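Local coordinates for amidohydrolase family protein (Acinetobacter baumannii, PDB 4I6K) that probably hydrolyses 2-pyrone-4,6-dicarboxylic acid, as a beta/alpha-barrel member of the amidohydrolase family, at residues A[124-127]-A[131-134]; A[165-170]-A[199-204]; A[188-193]-A[228-233]; A[222-227]-A[268-273]. All blocks are in the same frame, centred on the assembly; numbering follows the deposited sequence.

Contact 1 of 4, residues A[124-127]-A[131-134]; sequences LNLF and LPAL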
loop_
_atom_site.group_PDB
_atom_site.type_symbol
_atom_site.label_atom_id
_atom_site.label_comp_id
_atom_site.label_asym_id
_atom_site.label_seq_id
_atom_site.Cartn_x
_atom_site.Cartn_y
_atom_site.Cartn_z
ATOM N N LEU A 124 -0.286 -0.917 8.663
ATOM C CA LEU A 124 -1.453 -0.939 9.539
ATOM C C LEU A 124 -2.689 -1.162 8.681
ATOM O O LEU A 124 -3.237 -0.215 8.117
ATOM C CB LEU A 124 -1.582 0.388 10.289
ATOM C CG LEU A 124 -0.724 0.581 11.537
ATOM C CD1 LEU A 124 -0.502 2.066 11.807
ATOM C CD2 LEU A 124 -1.377 -0.094 12.734
ATOM N N ASN A 125 -3.106 -2.420 8.558
ATOM C CA ASN A 125 -4.283 -2.756 7.774
ATOM C C ASN A 125 -5.441 -2.911 8.724
ATOM O O ASN A 125 -5.596 -3.947 9.355
ATOM C CB ASN A 125 -4.057 -4.043 6.987
ATOM C CG ASN A 125 -5.152 -4.304 5.978
ATOM O OD1 ASN A 125 -6.130 -3.556 5.897
ATOM N ND2 ASN A 125 -4.991 -5.363 5.192
ATOM N N LEU A 126 -6.252 -1.866 8.831
ATOM C CA LEU A 126 -7.222 -1.777 9.917
ATOM C C LEU A 126 -8.651 -2.056 9.507
ATOM O O LEU A 126 -9.564 -1.854 10.296
ATOM C CB LEU A 126 -7.146 -0.408 10.594
ATOM C CG LEU A 126 -5.794 -0.112 11.239
ATOM C CD1 LEU A 126 -5.830 1.277 11.833
ATOM C CD2 LEU A 126 -5.457 -1.166 12.281
ATOM N N PHE A 127 -8.858 -2.518 8.283
ATOM C CA PHE A 127 -10.199 -2.893 7.894
ATOM C C PHE A 127 -10.699 -4.049 8.747
ATOM O O PHE A 127 -9.956 -5.003 9.006
ATOM C CB PHE A 127 -10.277 -3.213 6.408
ATOM C CG PHE A 127 -10.499 -2.006 5.565
ATOM C CD1 PHE A 127 -11.785 -1.602 5.243
ATOM C CD2 PHE A 127 -9.427 -1.242 5.129
ATOM C CE1 PHE A 127 -11.998 -0.460 4.474
ATOM C CE2 PHE A 127 -9.629 -0.108 4.359
ATOM C CZ PHE A 127 -10.919 0.285 4.027
ATOM N N LEU A 131 -9.499 0.659 15.744
ATOM C CA LEU A 131 -8.466 1.672 15.616
ATOM C C LEU A 131 -7.556 1.615 16.852
ATOM O O LEU A 131 -8.007 1.860 17.958
ATOM C CB LEU A 131 -9.152 3.033 15.520
ATOM C CG LEU A 131 -8.436 4.315 15.092
ATOM C CD1 LEU A 131 -8.279 4.363 13.574
ATOM C CD2 LEU A 131 -9.229 5.525 15.597
ATOM N N PRO A 132 -6.267 1.285 16.676
ATOM C CA PRO A 132 -5.446 1.208 17.881
ATOM C C PRO A 132 -5.108 2.595 18.408
ATOM O O PRO A 132 -5.178 3.575 17.671
ATOM C CB PRO A 132 -4.165 0.514 17.395
ATOM C CG PRO A 132 -4.049 0.904 15.962
ATOM C CD PRO A 132 -5.490 1.008 15.450
ATOM N N ALA A 133 -4.741 2.675 19.678
ATOM C CA ALA A 133 -4.282 3.935 20.234
ATOM C C ALA A 133 -2.781 4.023 20.028
ATOM O O ALA A 133 -2.026 3.193 20.524
ATOM C CB ALA A 133 -4.637 4.037 21.698
ATOM N N LEU A 134 -2.349 5.031 19.283
ATOM C CA LEU A 134 -0.944 5.142 18.914
ATOM C C LEU A 134 -0.109 5.962 19.902
ATOM O O LEU A 134 1.130 5.951 19.843
ATOM C CB LEU A 134 -0.831 5.718 17.509
ATOM C CG LEU A 134 -1.331 4.782 16.416
ATOM C CD1 LEU A 134 -1.059 5.378 15.046
ATOM C CD2 LEU A 134 -0.682 3.423 16.556
#
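The backbones come nearest at L126 and L131, with CA atoms 6.8 Å apart, where the chain leaves strand 119-125 for the loop that leads to helix 137-148. The contact is made by apolar side chains, and no hydrogen bond joins the two segments. P132 is its centre. The end of L126 meets the CD corner of the P132 ring, and both of its methyls touch that carbon. L126 CD1 lies 3.6 Å from P132 CD, and L126 CD2 lies 3.8 Å from that same P132 CD. The torsion chi1 of -62° turns CG of L126 away from its own carbonyl carbon and beside the backbone N, and the fork opens onto the proline. L126 CD1 also reaches L131 CD1 at 4.3 Å. Two residues earlier, in the strand, L124 CD2 approaches P132 CG at 4.3 Å, a looser touch. W139 of helix 137-148 packs on L124, P132 and L134, and so closes this patch from the helix side. N125, between the two leucines in sequence, bonds through OD1 to H156 ND1 and through ND2 to the bound citric acid, which probably came from the crystallisation liquor. The contact is a strand-to-helix connection at the C-terminal end of a barrel strand, the end where amidohydrolases of the TIM-barrel type carry their active site.

Contact 2 of 4, residues A[165-170]-A[199-204]; sequences LLPQLN and LSLLNV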
loop_
_atom_site.group_PDB
_atom_site.type_symbol
_atom_site.label_atom_id
_atom_site.label_comp_id
_atom_site.label_asym_id
_atom_site.label_seq_id
_atom_site.Cartn_x
_atom_site.Cartn_y
_atom_site.Cartn_z
ATOM N N LEU A 165 -5.510 8.741 12.616
ATOM C CA LEU A 165 -4.140 8.241 12.624
ATOM C C LEU A 165 -3.099 9.277 12.231
ATOM O O LEU A 165 -2.047 9.382 12.862
ATOM C CB LEU A 165 -4.031 7.034 11.694
ATOM C CG LEU A 165 -4.812 5.807 12.163
ATOM C CD1 LEU A 165 -5.100 4.879 11.000
ATOM C CD2 LEU A 165 -4.028 5.104 13.257
ATOM N N LEU A 166 -3.389 10.030 11.180
ATOM C CA LEU A 166 -2.416 10.972 10.653
ATOM C C LEU A 166 -1.902 11.924 11.735
ATOM O O LEU A 166 -0.692 12.163 11.834
ATOM C CB LEU A 166 -2.994 11.751 9.462
ATOM C CG LEU A 166 -3.158 10.996 8.128
ATOM C CD1 LEU A 166 -3.034 11.932 6.921
ATOM C CD2 LEU A 166 -2.143 9.882 8.009
ATOM N N PRO A 167 -2.817 12.485 12.544
ATOM C CA PRO A 167 -2.388 13.418 13.585
ATOM C C PRO A 167 -1.346 12.816 14.520
ATOM O O PRO A 167 -0.407 13.497 14.896
ATOM C CB PRO A 167 -3.686 13.719 14.339
ATOM C CG PRO A 167 -4.720 13.636 13.299
ATOM C CD PRO A 167 -4.284 12.473 12.403
ATOM N N GLN A 168 -1.508 11.551 14.887
ATOM C CA GLN A 168 -0.521 10.867 15.733
ATOM C C GLN A 168 0.798 10.598 15.008
ATOM O O GLN A 168 1.899 10.730 15.582
ATOM C CB GLN A 168 -1.115 9.563 16.271
ATOM C CG GLN A 168 -1.891 9.791 17.550
ATOM C CD GLN A 168 -3.133 8.939 17.653
ATOM O OE1 GLN A 168 -4.020 9.225 18.458
ATOM N NE2 GLN A 168 -3.212 7.888 16.840
ATOM N N LEU A 169 0.679 10.236 13.736
ATOM C CA LEU A 169 1.843 9.943 12.932
ATOM C C LEU A 169 2.594 11.240 12.575
ATOM O O LEU A 169 3.774 11.205 12.215
ATOM C CB LEU A 169 1.432 9.123 11.704
ATOM C CG LEU A 169 0.784 7.764 12.061
ATOM C CD1 LEU A 169 0.359 6.958 10.833
ATOM C CD2 LEU A 169 1.708 6.927 12.920
ATOM N N ASN A 170 1.923 12.385 12.713
ATOM C CA ASN A 170 2.576 13.679 12.459
ATOM C C ASN A 170 3.860 13.879 13.249
ATOM O O ASN A 170 4.707 14.701 12.878
ATOM C CB ASN A 170 1.629 14.837 12.777
ATOM C CG ASN A 170 0.777 15.213 11.610
ATOM O OD1 ASN A 170 0.813 14.554 10.582
ATOM N ND2 ASN A 170 0.007 16.282 11.751
ATOM N N LEU A 199 -7.934 14.737 3.690
ATOM C CA LEU A 199 -7.229 15.514 2.685
ATOM C C LEU A 199 -6.507 16.708 3.300
ATOM O O LEU A 199 -5.373 17.008 2.940
ATOM C CB LEU A 199 -8.211 16.001 1.620
ATOM C CG LEU A 199 -8.777 14.957 0.664
ATOM C CD1 LEU A 199 -9.947 15.543 -0.087
ATOM C CD2 LEU A 199 -7.708 14.484 -0.303
ATOM N N SER A 200 -7.173 17.401 4.215
ATOM C CA SER A 200 -6.578 18.579 4.833
ATOM C C SER A 200 -5.380 18.201 5.720
ATOM O O SER A 200 -4.502 19.024 5.992
ATOM C CB SER A 200 -7.625 19.302 5.670
ATOM O OG SER A 200 -7.979 18.513 6.800
ATOM N N LEU A 201 -5.349 16.952 6.168
ATOM C CA LEU A 201 -4.318 16.501 7.107
ATOM C C LEU A 201 -3.056 16.103 6.374
ATOM O O LEU A 201 -2.002 15.903 6.985
ATOM C CB LEU A 201 -4.817 15.304 7.921
ATOM C CG LEU A 201 -6.009 15.562 8.830
ATOM C CD1 LEU A 201 -6.493 14.264 9.469
ATOM C CD2 LEU A 201 -5.581 16.571 9.873
ATOM N N LEU A 202 -3.175 15.962 5.059
ATOM C CA LEU A 202 -2.048 15.535 4.250
ATOM C C LEU A 202 -0.965 16.603 4.250
ATOM O O LEU A 202 -1.255 17.804 4.098
ATOM C CB LEU A 202 -2.493 15.252 2.818
ATOM C CG LEU A 202 -3.416 14.057 2.592
ATOM C CD1 LEU A 202 -3.908 14.067 1.155
ATOM C CD2 LEU A 202 -2.692 12.754 2.905
ATOM N N ASN A 203 0.279 16.166 4.418
ATOM C CA ASN A 203 1.408 17.093 4.368
ATOM C C ASN A 203 2.376 16.694 3.272
ATOM O O ASN A 203 2.841 15.554 3.228
ATOM C CB ASN A 203 2.120 17.166 5.720
ATOM C CG ASN A 203 3.096 18.306 5.791
ATOM O OD1 ASN A 203 4.088 18.331 5.051
ATOM N ND2 ASN A 203 2.827 19.272 6.680
ATOM N N VAL A 204 2.737 17.626 2.421
ATOM C CA VAL A 204 3.545 17.298 1.278
ATOM C C VAL A 204 4.893 16.761 1.734
ATOM O O VAL A 204 5.580 16.105 0.996
ATOM C CB VAL A 204 3.686 18.480 0.314
ATOM C CG1 VAL A 204 4.537 19.551 0.900
ATOM C CG2 VAL A 204 4.224 18.025 -0.988
#
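Apolar packing makes up the contact between 165-170 and 199-204, and L166 and L201 carry most of it. L166 CD1 rests 3.9 Å from L201 CB, and the two leucine side chains cross obliquely. A chi1 of -73° sets L166 CG anti to its carbonyl carbon, which sends CD1 there. The same methyl of L166 meets L202 CD2 at 4.1 Å, so one branch is shared between two neighbours. L202 starts out pointing away from helix 159-169, and its CD2 methyl comes back toward L166. A second apolar touch lies nearer the surface. P167 CD approaches L201 CD1 at 4.1 Å, with the side chains at about a right angle.

The backbone bonds stay within each segment, as from L169 N to L165 O at 3.0 Å. P167 has no N-H to give to the turn before it, and helix 159-169 is kinked there. On the inner side, L155 of strand 152-156 packs on L166, and H207 of strand 207-210 touches both L166 and L202. Here the last turns of helices 159-169 and 193-201 lie side by side outside the parallel sheet. Such packing of consecutive outer helices is characteristic of a beta/alpha barrel of the amidohydrolase type.

Contact 3 of 4, residues A[188-193]-A[228-233]; sequences KGIEDP and QQAYNI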
loop_
_atom_site.group_PDB
_atom_site.type_symbol
_atom_site.label_atom_id
_atom_site.label_comp_id
_atom_site.label_asym_id
_atom_site.label_seq_id
_atom_site.Cartn_x
_atom_site.Cartn_y
_atom_site.Cartn_z
ATOM N N LYS A 188 -20.459 7.533 0.998
ATOM C CA LYS A 188 -20.308 8.953 1.315
ATOM C C LYS A 188 -19.432 9.697 0.299
ATOM O O LYS A 188 -19.521 10.922 0.170
ATOM C CB LYS A 188 -19.753 9.110 2.738
ATOM C CG LYS A 188 -20.765 8.803 3.869
ATOM C CD LYS A 188 -20.043 8.366 5.157
ATOM C CE LYS A 188 -20.830 8.688 6.430
ATOM N NZ LYS A 188 -20.433 10.012 7.024
ATOM N N GLY A 189 -18.588 8.960 -0.421
ATOM C CA GLY A 189 -17.793 9.538 -1.513
ATOM C C GLY A 189 -16.758 10.591 -1.124
ATOM O O GLY A 189 -16.324 10.690 0.037
ATOM N N ILE A 190 -16.360 11.371 -2.121
ATOM C CA ILE A 190 -15.372 12.433 -1.975
ATOM C C ILE A 190 -15.776 13.472 -0.937
ATOM O O ILE A 190 -14.960 13.880 -0.114
ATOM C CB ILE A 190 -15.139 13.151 -3.327
ATOM C CG1 ILE A 190 -14.613 12.161 -4.372
ATOM C CG2 ILE A 190 -14.183 14.332 -3.174
ATOM C CD1 ILE A 190 -13.206 11.694 -4.119
ATOM N N GLU A 191 -17.036 13.899 -0.986
ATOM C CA GLU A 191 -17.551 14.928 -0.078
ATOM C C GLU A 191 -17.737 14.389 1.341
ATOM O O GLU A 191 -18.085 15.125 2.267
ATOM C CB GLU A 191 -18.882 15.481 -0.596
ATOM C CG GLU A 191 -18.827 16.034 -2.003
ATOM C CD GLU A 191 -17.752 17.100 -2.184
ATOM O OE1 GLU A 191 -17.127 17.512 -1.179
ATOM O OE2 GLU A 191 -17.532 17.532 -3.337
ATOM N N ASP A 192 -17.521 13.096 1.528
ATOM C CA ASP A 192 -17.542 12.574 2.883
ATOM C C ASP A 192 -16.656 13.449 3.797
ATOM O O ASP A 192 -15.442 13.543 3.588
ATOM C CB ASP A 192 -17.035 11.144 2.873
ATOM C CG ASP A 192 -16.918 10.577 4.246
ATOM O OD1 ASP A 192 -16.545 9.397 4.359
ATOM O OD2 ASP A 192 -17.199 11.316 5.205
ATOM N N PRO A 193 -17.260 14.111 4.802
ATOM C CA PRO A 193 -16.478 14.951 5.723
ATOM C C PRO A 193 -15.191 14.274 6.194
ATOM O O PRO A 193 -14.161 14.924 6.301
ATOM C CB PRO A 193 -17.424 15.161 6.912
ATOM C CG PRO A 193 -18.800 15.027 6.327
ATOM C CD PRO A 193 -18.700 14.125 5.112
ATOM N N GLN A 228 -10.564 9.079 -10.378
ATOM C CA GLN A 228 -10.178 10.250 -11.173
ATOM C C GLN A 228 -10.298 11.591 -10.403
ATOM O O GLN A 228 -9.436 12.472 -10.519
ATOM C CB GLN A 228 -11.020 10.292 -12.454
ATOM C CG GLN A 228 -10.220 10.458 -13.719
ATOM C CD GLN A 228 -11.012 10.054 -14.951
ATOM O OE1 GLN A 228 -10.444 9.644 -15.965
ATOM N NE2 GLN A 228 -12.337 10.161 -14.864
ATOM N N GLN A 229 -11.375 11.747 -9.638
ATOM C CA GLN A 229 -11.563 12.938 -8.826
ATOM C C GLN A 229 -10.490 13.040 -7.747
ATOM O O GLN A 229 -9.890 14.100 -7.538
ATOM C CB GLN A 229 -12.919 12.893 -8.139
ATOM C CG GLN A 229 -14.111 13.055 -9.053
ATOM C CD GLN A 229 -15.379 13.272 -8.259
ATOM O OE1 GLN A 229 -15.533 14.298 -7.587
ATOM N NE2 GLN A 229 -16.289 12.296 -8.309
ATOM N N ALA A 230 -10.279 11.932 -7.040
ATOM C CA ALA A 230 -9.296 11.881 -5.960
ATOM C C ALA A 230 -7.940 12.275 -6.515
ATOM O O ALA A 230 -7.237 13.089 -5.930
ATOM C CB ALA A 230 -9.255 10.500 -5.339
ATOM N N TYR A 231 -7.590 11.705 -7.663
ATOM C CA TYR A 231 -6.345 12.057 -8.335
ATOM C C TYR A 231 -6.244 13.557 -8.586
ATOM O O TYR A 231 -5.235 14.186 -8.243
ATOM C CB TYR A 231 -6.198 11.286 -9.650
ATOM C CG TYR A 231 -4.913 11.594 -10.407
ATOM C CD1 TYR A 231 -3.669 11.147 -9.929
ATOM C CD2 TYR A 231 -4.936 12.327 -11.594
ATOM C CE1 TYR A 231 -2.489 11.421 -10.610
ATOM C CE2 TYR A 231 -3.751 12.607 -12.287
ATOM C CZ TYR A 231 -2.534 12.156 -11.788
ATOM O OH TYR A 231 -1.364 12.422 -12.467
ATOM N N ASN A 232 -7.285 14.134 -9.182
ATOM C CA ASN A 232 -7.276 15.567 -9.482
ATOM C C ASN A 232 -7.082 16.380 -8.228
ATOM O O ASN A 232 -6.282 17.317 -8.204
ATOM C CB ASN A 232 -8.570 16.009 -10.165
ATOM C CG ASN A 232 -8.749 15.392 -11.537
ATOM O OD1 ASN A 232 -9.814 15.501 -12.133
ATOM N ND2 ASN A 232 -7.710 14.735 -12.041
ATOM N N ILE A 233 -7.822 16.035 -7.183
ATOM C CA ILE A 233 -7.635 16.696 -5.892
ATOM C C ILE A 233 -6.163 16.640 -5.456
ATOM O O ILE A 233 -5.547 17.669 -5.203
ATOM C CB ILE A 233 -8.556 16.079 -4.830
ATOM C CG1 ILE A 233 -10.013 16.380 -5.183
ATOM C CG2 ILE A 233 -8.232 16.600 -3.438
ATOM C CD1 ILE A 233 -11.017 15.732 -4.248
#
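Apolar contacts dominate, and I190 makes them all from the loop side. Its branches spread over one face of helix 222-237. I190 CG2 lies 3.6 Å from I233 CD1, the closest approach between the two segments. These two side chains slide past each other in opposite directions. I190 CD1 reaches toward the helix backbone, 4.1 Å from A230 N, and meets A230 CB at 4.3 Å. The two branches are set by a chi1 of -61°, which places CG1 beside the backbone N and CG2 beside the carbonyl carbon. They therefore reach separate helix residues.

One contact involves a polar side chain. I190 CG1 lies 4.0 Å from Q229 OE1 and passes over the glutamine amide end at a slant. This is van der Waals contact, with no hydrogen bond. Q229 NE2 instead makes a weak hydrogen bond to N225 OD1 one turn earlier in the same helix.

Polar bonds within each segment fix its shape. The loop makes a type I beta turn from G189 to D192, closed by D192 N to G189 O at 3.1 Å. This turn presents I190 to the helix. In the helix, I233 N bonds to Q229 O at 2.9 Å. D192 is the N-cap of helix 193-201, and its OD2 accepts from D194 N. K188 NZ forms a long salt bridge with D192 OD2.

Y195 also packs on I190. The loop after strand 176-178 thus lies against helix 222-237 just before helix 193-201, which packs on the same helix through Y195 on A230 and L199 on I233.

Contact 4 of 4, residues A[222-227]-A[268-273]; sequences SNINIA and KQIVFD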
loop_
_atom_site.group_PDB
_atom_site.type_symbol
_atom_site.label_atom_id
_atom_site.label_comp_id
_atom_site.label_asym_id
_atom_site.label_seq_id
_atom_site.Cartn_x
_atom_site.Cartn_y
_atom_site.Cartn_z
ATOM N N SER A 222 -18.516 3.823 -11.877
ATOM C CA SER A 222 -18.387 4.828 -10.830
ATOM C C SER A 222 -16.970 4.904 -10.244
ATOM O O SER A 222 -16.304 5.944 -10.309
ATOM C CB SER A 222 -19.390 4.537 -9.710
ATOM O OG SER A 222 -19.010 5.191 -8.512
ATOM N N ASN A 223 -16.519 3.788 -9.676
ATOM C CA ASN A 223 -15.252 3.733 -8.948
ATOM C C ASN A 223 -14.044 4.317 -9.685
ATOM O O ASN A 223 -13.078 4.742 -9.056
ATOM C CB ASN A 223 -14.961 2.303 -8.480
ATOM C CG ASN A 223 -14.897 1.310 -9.626
ATOM O OD1 ASN A 223 -14.607 1.667 -10.769
ATOM N ND2 ASN A 223 -15.153 0.047 -9.319
ATOM N N ILE A 224 -14.097 4.343 -11.009
ATOM C CA ILE A 224 -13.005 4.924 -11.781
ATOM C C ILE A 224 -13.123 6.445 -11.785
ATOM O O ILE A 224 -12.118 7.163 -11.858
ATOM C CB ILE A 224 -12.974 4.396 -13.233
ATOM C CG1 ILE A 224 -13.548 2.979 -13.298
ATOM C CG2 ILE A 224 -11.556 4.418 -13.774
ATOM C CD1 ILE A 224 -13.750 2.443 -14.720
ATOM N N ASN A 225 -14.350 6.931 -11.778
ATOM C CA ASN A 225 -14.544 8.353 -11.669
ATOM C C ASN A 225 -14.130 8.914 -10.320
ATOM O O ASN A 225 -13.435 9.900 -10.248
ATOM C CB ASN A 225 -15.976 8.728 -11.998
ATOM C CG ASN A 225 -16.134 10.192 -12.198
ATOM O OD1 ASN A 225 -16.780 10.867 -11.410
ATOM N ND2 ASN A 225 -15.502 10.713 -13.235
ATOM N N ILE A 226 -14.536 8.241 -9.256
ATOM C CA ILE A 226 -14.049 8.529 -7.918
ATOM C C ILE A 226 -12.526 8.577 -7.961
ATOM O O ILE A 226 -11.926 9.604 -7.640
ATOM C CB ILE A 226 -14.522 7.475 -6.926
ATOM C CG1 ILE A 226 -16.049 7.491 -6.863
ATOM C CG2 ILE A 226 -13.932 7.745 -5.547
ATOM C CD1 ILE A 226 -16.600 8.893 -6.611
ATOM N N ALA A 227 -11.899 7.481 -8.387
ATOM C CA ALA A 227 -10.441 7.468 -8.542
ATOM C C ALA A 227 -9.917 8.722 -9.278
ATOM O O ALA A 227 -8.952 9.356 -8.853
ATOM C CB ALA A 227 -9.994 6.190 -9.255
ATOM N N LYS A 268 -4.077 4.260 -16.739
ATOM C CA LYS A 268 -3.844 5.146 -17.876
ATOM C C LYS A 268 -5.062 6.025 -18.124
ATOM O O LYS A 268 -4.954 7.103 -18.700
ATOM C CB LYS A 268 -3.518 4.333 -19.126
ATOM C CG LYS A 268 -2.265 3.473 -19.016
ATOM C CD LYS A 268 -1.908 2.851 -20.373
ATOM C CE LYS A 268 -0.717 1.909 -20.273
ATOM N NZ LYS A 268 -0.697 0.904 -21.374
ATOM N N GLN A 269 -6.238 5.530 -17.775
ATOM C CA GLN A 269 -7.433 6.351 -17.760
ATOM C C GLN A 269 -7.497 7.404 -16.689
ATOM O O GLN A 269 -7.852 8.533 -16.943
ATOM C CB GLN A 269 -8.672 5.495 -17.705
ATOM C CG GLN A 269 -9.115 5.095 -19.065
ATOM C CD GLN A 269 -10.015 3.910 -19.045
ATOM O OE1 GLN A 269 -10.004 3.099 -19.971
ATOM N NE2 GLN A 269 -10.801 3.785 -17.985
ATOM N N ILE A 270 -7.137 7.026 -15.484
ATOM C CA ILE A 270 -7.015 7.980 -14.394
ATOM C C ILE A 270 -5.864 8.959 -14.634
ATOM O O ILE A 270 -6.021 10.163 -14.478
ATOM C CB ILE A 270 -6.774 7.267 -13.054
ATOM C CG1 ILE A 270 -8.017 6.464 -12.653
ATOM C CG2 ILE A 270 -6.410 8.284 -11.967
ATOM C CD1 ILE A 270 -7.699 5.188 -11.907
ATOM N N VAL A 271 -4.702 8.431 -15.000
ATOM C CA VAL A 271 -3.540 9.267 -15.247
ATOM C C VAL A 271 -3.245 9.275 -16.734
ATOM O O VAL A 271 -2.426 8.496 -17.229
ATOM C CB VAL A 271 -2.303 8.762 -14.480
ATOM C CG1 VAL A 271 -1.138 9.746 -14.629
ATOM C CG2 VAL A 271 -2.649 8.554 -13.017
ATOM N N PHE A 272 -3.924 10.166 -17.442
ATOM C CA PHE A 272 -3.794 10.258 -18.880
ATOM C C PHE A 272 -2.442 10.826 -19.345
ATOM O O PHE A 272 -1.825 10.311 -20.285
ATOM C CB PHE A 272 -4.945 11.087 -19.443
ATOM C CG PHE A 272 -5.025 11.044 -20.931
ATOM C CD1 PHE A 272 -5.391 12.165 -21.659
ATOM C CD2 PHE A 272 -4.697 9.877 -21.613
ATOM C CE1 PHE A 272 -5.450 12.118 -23.037
ATOM C CE2 PHE A 272 -4.750 9.823 -22.991
ATOM C CZ PHE A 272 -5.126 10.944 -23.704
ATOM N N ASP A 273 -1.983 11.881 -18.682
ATOM C CA ASP A 273 -0.763 12.574 -19.075
ATOM C C ASP A 273 0.492 11.737 -18.809
ATOM O O ASP A 273 0.767 11.341 -17.668
ATOM C CB ASP A 273 -0.683 13.926 -18.363
ATOM C CG ASP A 273 0.625 14.637 -18.611
ATOM O OD1 ASP A 273 1.612 13.969 -18.982
ATOM O OD2 ASP A 273 0.668 15.868 -18.431
#
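Q269 comes first along 268-273, at the outer margin of the contact. Its NE2 lies 4.3 Å from I224 CG2, a plain packing touch. I270 follows and carries most of the rest. Its CG1 is 4.2 Å from I224 CG2, and the same I270 CG1 is 3.9 Å from A227 CB. The tip goes further: I270 CD1 comes to 3.6 Å from A227 CB. A227 and I270 also have the nearest backbones, with CA atoms 6.8 Å apart, and the small CB of A227 is consistent with this close approach. With chi1 at -67°, CG1 of I270 stands beside its own backbone N and CG2 beside the carbonyl carbon. CG2 of I270 lies 4.2 Å from A227 O, against the backbone of the facing helix. V271 is the first residue to leave helical geometry, and it turns to Y231 and to I280 of helix 274-289. D273 then caps the start of that helix, with OD1 accepting from H275 N.

F214, from a loop, also packs on I224 and A227. The C-terminal end of helix 260-270 here packs on the first turns of helix 222-237, a contact between outer helices of the beta/alpha barrel.

Overall arrangement
Contacts 1 and 2 touch, with centres 15 Å apart: L134 CD1 lies 3.5 Å from L165 CD2, and L126 CD1 lies 3.8 Å from L165 CD1. Contact 2 meets contact 3 through L199 CD2 and I233 CG2, 3.8 Å apart, and their segments alternate along the chain. Contacts 3 and 4 share helix 222-237, with centres 12 Å apart. Y231 OH lies 3.4 Å from V271 CG1. The four thus form a chain of packing from strand 119-125 to helix 260-270. Contacts 1 and 4 are its ends, 28 Å apart between centres. Contact 1 includes N125, which bonds the citric acid; the L126 side chain is about 9 Å from that ligand.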